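Local coordinates for trehalose-6-phosphate phosphatase (Candida albicans, PDB 5DXI), which belongs to the trehalose-phosphatase family of the HAD clan and binds a magnesium ion and beryllium trifluoride at the C-terminal ends of strands of its central sheet, at residues A[228-233]-A[238-243]. Sequence-based numbering, arbitrary orientation.
Sequences MLCLGD and EDMFNS. With MG (magnesium ion), chain E.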
loop_
_atom_site.group_PDB
_atom_site.type_symbol
_atom_site.label_atom_id
_atom_site.label_comp_id
_atom_site.label_asym_id
_atom_site.label_seq_id
_atom_site.Cartn_x
_atom_site.Cartn_y
_atom_site.Cartn_z
ATOM N N MET A 228 0.028 13.393 7.229
ATOM C CA MET A 228 0.248 12.106 6.589
ATOM C C MET A 228 -1.060 11.581 6.010
ATOM O O MET A 228 -2.033 11.363 6.742
ATOM C CB MET A 228 0.845 11.097 7.586
ATOM C CG MET A 228 2.285 11.388 8.012
ATOM S SD MET A 228 2.536 11.319 9.802
ATOM C CE MET A 228 1.729 12.845 10.296
ATOM N N LEU A 229 -1.094 11.389 4.696
ATOM C CA LEU A 229 -2.284 10.835 4.060
ATOM C C LEU A 229 -1.931 9.497 3.436
ATOM O O LEU A 229 -1.036 9.403 2.583
ATOM C CB LEU A 229 -2.855 11.782 3.009
ATOM C CG LEU A 229 -3.984 11.221 2.144
ATOM C CD1 LEU A 229 -5.189 10.829 3.017
ATOM C CD2 LEU A 229 -4.403 12.225 1.059
ATOM N N CYS A 230 -2.631 8.463 3.875
ATOM C CA CYS A 230 -2.318 7.104 3.459
ATOM C C CYS A 230 -3.565 6.427 2.918
ATOM O O CYS A 230 -4.593 6.364 3.606
ATOM C CB CYS A 230 -1.746 6.316 4.636
ATOM S SG CYS A 230 -1.388 4.570 4.337
ATOM N N LEU A 231 -3.471 5.917 1.690
ATOM C CA LEU A 231 -4.604 5.295 1.016
ATOM C C LEU A 231 -4.293 3.879 0.548
ATOM O O LEU A 231 -3.216 3.628 -0.006
ATOM C CB LEU A 231 -5.038 6.140 -0.184
ATOM C CG LEU A 231 -5.591 7.524 0.167
ATOM C CD1 LEU A 231 -5.100 8.548 -0.859
ATOM C CD2 LEU A 231 -7.127 7.501 0.252
ATOM N N GLY A 232 -5.236 2.962 0.764
ATOM C CA GLY A 232 -5.098 1.593 0.289
ATOM C C GLY A 232 -6.407 0.818 0.302
ATOM O O GLY A 232 -7.364 1.202 0.971
ATOM N N ASP A 233 -6.442 -0.286 -0.436
ATOM C CA ASP A 233 -7.693 -0.967 -0.728
ATOM C C ASP A 233 -7.702 -2.419 -0.297
ATOM O O ASP A 233 -8.744 -3.064 -0.350
ATOM C CB ASP A 233 -7.986 -0.908 -2.241
ATOM C CG ASP A 233 -7.050 -1.807 -3.055
ATOM O OD1 ASP A 233 -7.543 -2.558 -3.929
ATOM O OD2 ASP A 233 -5.819 -1.774 -2.815
ATOM N N GLU A 238 -3.670 -2.742 5.200
ATOM C CA GLU A 238 -3.979 -2.717 6.633
ATOM C C GLU A 238 -2.691 -2.604 7.472
ATOM O O GLU A 238 -2.708 -2.081 8.600
ATOM C CB GLU A 238 -4.765 -3.968 7.021
ATOM C CG GLU A 238 -6.186 -4.010 6.417
ATOM C CD GLU A 238 -7.054 -2.854 6.888
ATOM O OE1 GLU A 238 -7.145 -2.622 8.128
ATOM O OE2 GLU A 238 -7.632 -2.167 6.016
ATOM N N ASP A 239 -1.585 -3.118 6.936
ATOM C CA ASP A 239 -0.282 -2.949 7.592
ATOM C C ASP A 239 0.114 -1.474 7.659
ATOM O O ASP A 239 0.652 -1.010 8.663
ATOM C CB ASP A 239 0.800 -3.763 6.869
ATOM C CG ASP A 239 0.560 -5.255 6.983
ATOM O OD1 ASP A 239 -0.176 -5.653 7.913
ATOM O OD2 ASP A 239 1.107 -6.026 6.177
ATOM N N MET A 240 -0.168 -0.729 6.595
ATOM C CA MET A 240 0.092 0.700 6.618
ATOM C C MET A 240 -0.776 1.411 7.644
ATOM O O MET A 240 -0.262 2.214 8.421
ATOM C CB MET A 240 -0.125 1.333 5.245
ATOM C CG MET A 240 0.797 0.780 4.163
ATOM S SD MET A 240 0.948 1.878 2.732
ATOM C CE MET A 240 -0.726 1.763 2.100
ATOM N N PHE A 241 -2.076 1.120 7.647
ATOM C CA PHE A 241 -3.005 1.805 8.549
ATOM C C PHE A 241 -2.633 1.510 10.005
ATOM O O PHE A 241 -2.667 2.397 10.866
ATOM C CB PHE A 241 -4.467 1.379 8.295
ATOM C CG PHE A 241 -4.926 1.532 6.858
ATOM C CD1 PHE A 241 -4.378 2.497 6.035
ATOM C CD2 PHE A 241 -5.936 0.718 6.349
ATOM C CE1 PHE A 241 -4.809 2.637 4.706
ATOM C CE2 PHE A 241 -6.368 0.849 5.030
ATOM C CZ PHE A 241 -5.806 1.809 4.208
ATOM N N ASN A 242 -2.325 0.247 10.280
ATOM C CA ASN A 242 -1.941 -0.161 11.629
ATOM C C ASN A 242 -0.675 0.569 12.091
ATOM O O ASN A 242 -0.617 1.034 13.214
ATOM C CB ASN A 242 -1.738 -1.673 11.700
ATOM C CG ASN A 242 -2.993 -2.417 12.101
ATOM O OD1 ASN A 242 -3.699 -2.037 13.052
ATOM N ND2 ASN A 242 -3.278 -3.501 11.387
ATOM N N SER A 243 0.339 0.657 11.229
ATOM C CA SER A 243 1.566 1.372 11.602
ATOM C C SER A 243 1.272 2.825 11.926
ATOM O O SER A 243 1.797 3.362 12.908
ATOM C CB SER A 243 2.640 1.301 10.507
ATOM O OG SER A 243 3.234 0.022 10.506
HETATM MG MG MG E . -4.078 -2.032 -3.816
HETATM O O HOH W 1 -5.082 -3.603 -4.612
HETATM O O HOH W 2 -3.361 -3.148 -2.192
#
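The first half of a beta-alpha-beta crossover in the HAD-type Rossmannoid core brings Cys230 and Gly232, on strand 227-232, against Met240 and Phe241, on helix 235-253. The strand and helix segments run nearly antiparallel, at 154° between their directions and 8.5 Å between axes at closest approach, as expected when the chain turns back over its own sheet before entering the neighbouring parallel strand 266-271. Cys230 SG touches both helix side chains. Its thiol lies anti to the backbone N (chi1 176°), which sets it between them. On one flank Cys230 SG is 3.6 Å from Met240 CB. On the other, Cys230 SG lies 3.9 Å from Phe241 CE1. This second approach is a sulfur-aromatic contact from the edge, because the sulfur stands 76° off the ring normal. Met240 meets Cys230 along its length: a bend at chi3 turns Met240 CE back to the strand, 3.6 Å from Cys230 SG and near Leu231 O. Phe241 presents its rim to the strand backbone. Its CZ lies 3.6 Å from Gly232 O, while Gly232 N also lies at the edge in the ring plane. All five touching residues are buried, and beyond the pair Met240 packs on Val195 of helix 191-199 and Phe241 on Pro268. Past Gly232 the chain leaves the sheet and delivers Asp233 to the metal site shared with Asp28 and Asp30. Lys179 forms a salt bridge with Asp233 OD1, and water 1 gives that oxygen a weak hydrogen bond while itself coordinating the metal; the other carboxylate oxygen, Asp233 OD2, binds the magnesium ion at 2.0 Å.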